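Local coordinates for tudor domain-containing protein 1 (Homo sapiens, PDB 5M9N) that probably acts in the piRNA pathway that silences transposons during spermatogenesis, its Tudor domains recognising Piwi proteins methylated on arginine, at residues L31-I44 against V172-K184. Numbering follows the deposited sequence.
Sequences LNVGDEFCGVVAHI and VQNKIITVKVVDK
Val181, Val179 and Val33 lose the most surface where residues 31-44 meet residues 172-184. Val181 is gripped by the type II turn Asn32-Asp35: its O accepts the N-H of Gly34, and its N-H points almost straight at Asp35 O (2.9 Å, 173° at the hydrogen). Its CB lies 3.5 Å from Asn32 O, while CG2 reaches Leu31 CD2, the two side chains crossing at about a right angle. Inside the turn, Asp35 OD2 takes the N-H of Asn32 from above the carboxylate plane.

Val33, with CG1 anti to its backbone N (chi1 177°), sets that methyl close to Val182 O and leaves CG2 4.0 Å from Lys184 CG. The bent Lys184 chain returns NZ to Leu31 O (3.2 Å) as well as to Ser189.

Paired backbone bonds at Phe37-Val179 and Gly39-Ile177 define an antiparallel pairing of strand 36-44, which precedes the five-stranded Tudor barrel, with strand 177-184, which follows it; their shared sheet is consistent with the staphylococcal-nuclease-like (OB-fold) part of an extended Tudor domain. Phe37 lays its ring over Val179, whose CB sits 3.7 Å from the ring centroid and 20° off the normal, a CH-pi contact. Past the last bridge, Gly39-Ile177, a water accepts from Val41 N and donates to Val172 O and Lys175 O, while Val41 CB packs on Val172 CG2 (3.7 Å).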
# COMPACT_ATOMS: atom_id res chain seq x y z
N LEU A 31 -7.89 -11.83 2.96
CA LEU A 31 -9.10 -11.06 2.82
C LEU A 31 -10.06 -11.96 2.08
O LEU A 31 -9.88 -12.22 0.90
CB LEU A 31 -8.84 -9.78 2.05
CG LEU A 31 -8.88 -8.54 2.93
CD1 LEU A 31 -7.89 -8.61 4.07
CD2 LEU A 31 -8.67 -7.31 2.06
N ASN A 32 -10.99 -12.54 2.82
CA ASN A 32 -12.02 -13.38 2.22
C ASN A 32 -13.14 -12.50 1.66
O ASN A 32 -13.41 -11.40 2.18
CB ASN A 32 -12.57 -14.37 3.24
CG ASN A 32 -11.50 -15.33 3.75
OD1 ASN A 32 -11.35 -15.52 4.95
ND2 ASN A 32 -10.72 -15.90 2.84
N VAL A 33 -13.80 -13.00 0.60
CA VAL A 33 -14.97 -12.32 0.06
C VAL A 33 -15.98 -12.21 1.24
O VAL A 33 -16.12 -13.12 2.04
CB VAL A 33 -15.63 -13.07 -1.15
CG1 VAL A 33 -16.88 -12.32 -1.60
CG2 VAL A 33 -14.66 -13.23 -2.33
N GLY A 34 -16.65 -11.08 1.34
CA GLY A 34 -17.56 -10.85 2.47
C GLY A 34 -16.89 -10.30 3.72
O GLY A 34 -17.59 -9.80 4.57
N ASP A 35 -15.56 -10.32 3.84
CA ASP A 35 -14.92 -9.62 4.95
C ASP A 35 -15.24 -8.16 4.87
O ASP A 35 -15.22 -7.57 3.78
CB ASP A 35 -13.40 -9.77 4.97
CG ASP A 35 -12.96 -11.17 5.34
OD1 ASP A 35 -13.80 -12.07 5.54
OD2 ASP A 35 -11.76 -11.39 5.40
N GLU A 36 -15.55 -7.58 6.03
CA GLU A 36 -15.58 -6.15 6.18
C GLU A 36 -14.52 -5.80 7.21
O GLU A 36 -14.26 -6.57 8.16
CB GLU A 36 -16.93 -5.67 6.67
CG GLU A 36 -18.09 -5.97 5.77
CD GLU A 36 -19.39 -5.37 6.32
OE1 GLU A 36 -19.76 -5.71 7.46
OE2 GLU A 36 -20.01 -4.57 5.61
N PHE A 37 -13.88 -4.65 7.06
CA PHE A 37 -13.00 -4.18 8.14
C PHE A 37 -13.04 -2.69 8.15
O PHE A 37 -13.35 -2.06 7.11
CB PHE A 37 -11.59 -4.71 8.00
CG PHE A 37 -10.92 -4.28 6.74
CD1 PHE A 37 -10.23 -3.06 6.67
CD2 PHE A 37 -10.93 -5.11 5.61
CE1 PHE A 37 -9.57 -2.70 5.51
CE2 PHE A 37 -10.26 -4.75 4.45
CZ PHE A 37 -9.57 -3.55 4.40
N CYS A 38 -12.72 -2.12 9.31
CA CYS A 38 -12.58 -0.65 9.41
C CYS A 38 -11.17 -0.38 8.95
O CYS A 38 -10.25 -0.97 9.47
CB CYS A 38 -12.79 -0.11 10.84
SG CYS A 38 -14.53 -0.21 11.30
N GLY A 39 -11.03 0.52 7.97
CA GLY A 39 -9.72 0.94 7.55
C GLY A 39 -9.62 2.35 7.06
O GLY A 39 -10.58 3.11 7.11
N VAL A 40 -8.45 2.65 6.49
CA VAL A 40 -8.15 3.95 5.96
C VAL A 40 -7.68 3.77 4.52
O VAL A 40 -7.04 2.75 4.23
CB VAL A 40 -7.11 4.72 6.82
CG1 VAL A 40 -7.66 4.92 8.24
CG2 VAL A 40 -5.78 4.01 6.88
N VAL A 41 -8.04 4.72 3.66
CA VAL A 41 -7.56 4.71 2.27
C VAL A 41 -6.21 5.41 2.42
O VAL A 41 -6.12 6.58 2.81
CB VAL A 41 -8.53 5.38 1.29
CG1 VAL A 41 -7.99 5.43 -0.14
CG2 VAL A 41 -9.86 4.63 1.28
N ALA A 42 -5.15 4.67 2.23
CA ALA A 42 -3.82 5.20 2.49
C ALA A 42 -3.24 5.95 1.28
O ALA A 42 -2.57 6.96 1.47
CB ALA A 42 -2.91 4.08 2.92
N HIS A 43 -3.48 5.43 0.06
CA HIS A 43 -2.90 5.96 -1.19
C HIS A 43 -3.88 5.68 -2.33
O HIS A 43 -4.40 4.58 -2.36
CB HIS A 43 -1.57 5.22 -1.46
CG HIS A 43 -0.77 5.78 -2.60
ND1 HIS A 43 0.03 6.90 -2.48
CD2 HIS A 43 -0.66 5.38 -3.89
CE1 HIS A 43 0.59 7.16 -3.65
NE2 HIS A 43 0.18 6.26 -4.52
N ILE A 44 -4.08 6.64 -3.26
CA ILE A 44 -5.04 6.52 -4.37
C ILE A 44 -4.36 6.93 -5.65
O ILE A 44 -3.98 8.09 -5.76
CB ILE A 44 -6.27 7.47 -4.21
CG1 ILE A 44 -7.07 7.10 -2.95
CG2 ILE A 44 -7.21 7.46 -5.45
CD1 ILE A 44 -8.22 8.06 -2.67
N VAL A 172 -12.93 10.21 1.41
CA VAL A 172 -12.26 9.25 2.30
C VAL A 172 -11.13 9.81 3.14
O VAL A 172 -10.60 9.10 3.99
CB VAL A 172 -11.71 8.00 1.53
CG1 VAL A 172 -12.84 7.32 0.76
CG2 VAL A 172 -10.56 8.38 0.59
N GLN A 173 -10.76 11.07 2.92
CA GLN A 173 -9.63 11.69 3.64
C GLN A 173 -9.87 11.77 5.14
O GLN A 173 -10.98 12.06 5.55
CB GLN A 173 -9.39 13.11 3.16
CG GLN A 173 -8.16 13.18 2.28
CD GLN A 173 -7.94 14.58 1.76
OE1 GLN A 173 -8.23 15.56 2.47
NE2 GLN A 173 -7.41 14.70 0.53
N ASN A 174 -8.80 11.54 5.93
CA ASN A 174 -8.82 11.51 7.40
C ASN A 174 -10.04 10.85 7.99
O ASN A 174 -10.58 11.32 9.00
CB ASN A 174 -8.71 12.92 7.97
CG ASN A 174 -7.62 13.71 7.31
OD1 ASN A 174 -6.57 13.17 6.94
ND2 ASN A 174 -7.87 15.00 7.11
N LYS A 175 -10.49 9.78 7.35
CA LYS A 175 -11.72 9.11 7.76
C LYS A 175 -11.50 7.62 7.93
O LYS A 175 -10.67 6.99 7.22
CB LYS A 175 -12.83 9.33 6.75
CG LYS A 175 -13.66 10.56 6.95
CD LYS A 175 -14.73 10.60 5.87
CE LYS A 175 -15.85 11.54 6.26
NZ LYS A 175 -16.79 11.78 5.15
N ILE A 176 -12.32 7.06 8.81
CA ILE A 176 -12.37 5.65 9.02
C ILE A 176 -13.47 5.19 8.07
O ILE A 176 -14.56 5.74 8.09
CB ILE A 176 -12.71 5.22 10.48
CG1 ILE A 176 -12.01 6.09 11.53
CG2 ILE A 176 -12.28 3.77 10.71
CD1 ILE A 176 -12.70 6.02 12.89
N ILE A 177 -13.17 4.18 7.25
CA ILE A 177 -14.03 3.71 6.20
C ILE A 177 -14.27 2.25 6.47
O ILE A 177 -13.38 1.56 6.93
CB ILE A 177 -13.33 3.90 4.80
CG1 ILE A 177 -13.13 5.39 4.54
CG2 ILE A 177 -14.12 3.29 3.66
CD1 ILE A 177 -14.39 6.25 4.68
N THR A 178 -15.47 1.78 6.19
CA THR A 178 -15.74 0.36 6.14
C THR A 178 -15.37 -0.14 4.72
O THR A 178 -15.95 0.32 3.73
CB THR A 178 -17.19 0.02 6.48
OG1 THR A 178 -17.49 0.51 7.80
CG2 THR A 178 -17.42 -1.46 6.43
N VAL A 179 -14.42 -1.05 4.64
CA VAL A 179 -14.02 -1.70 3.38
C VAL A 179 -14.67 -3.04 3.36
O VAL A 179 -14.49 -3.82 4.28
CB VAL A 179 -12.49 -1.91 3.34
CG1 VAL A 179 -12.06 -2.59 2.04
CG2 VAL A 179 -11.80 -0.59 3.51
N LYS A 180 -15.46 -3.32 2.32
CA LYS A 180 -16.11 -4.59 2.17
C LYS A 180 -15.59 -5.28 0.92
O LYS A 180 -15.69 -4.70 -0.15
CB LYS A 180 -17.62 -4.33 2.06
CG LYS A 180 -18.47 -5.57 1.89
CD LYS A 180 -19.92 -5.15 2.02
CE LYS A 180 -20.90 -6.10 1.39
NZ LYS A 180 -22.06 -5.35 0.84
N VAL A 181 -15.08 -6.50 1.07
CA VAL A 181 -14.54 -7.28 -0.06
C VAL A 181 -15.71 -7.90 -0.84
O VAL A 181 -16.47 -8.71 -0.30
CB VAL A 181 -13.58 -8.39 0.41
CG1 VAL A 181 -12.91 -9.08 -0.78
CG2 VAL A 181 -12.52 -7.84 1.38
N VAL A 182 -15.90 -7.45 -2.08
CA VAL A 182 -16.91 -7.99 -2.98
C VAL A 182 -16.37 -9.23 -3.74
O VAL A 182 -17.11 -10.19 -3.97
CB VAL A 182 -17.34 -6.94 -4.01
CG1 VAL A 182 -18.37 -7.52 -4.96
CG2 VAL A 182 -17.84 -5.68 -3.36
N ASP A 183 -15.11 -9.17 -4.19
CA ASP A 183 -14.47 -10.28 -4.95
C ASP A 183 -12.95 -10.24 -4.83
O ASP A 183 -12.40 -9.21 -4.45
CB ASP A 183 -14.81 -10.18 -6.44
CG ASP A 183 -14.50 -11.48 -7.25
OD1 ASP A 183 -14.38 -12.61 -6.67
OD2 ASP A 183 -14.40 -11.34 -8.51
N LYS A 184 -12.30 -11.34 -5.17
CA LYS A 184 -10.84 -11.39 -5.28
C LYS A 184 -10.38 -11.43 -6.75
O LYS A 184 -10.81 -12.29 -7.49
CB LYS A 184 -10.32 -12.63 -4.58
CG LYS A 184 -10.74 -12.77 -3.14
CD LYS A 184 -10.38 -11.56 -2.33
CE LYS A 184 -8.92 -11.18 -2.50
NZ LYS A 184 -8.50 -10.37 -1.37
O HOH W 1 -9.59 6.87 4.86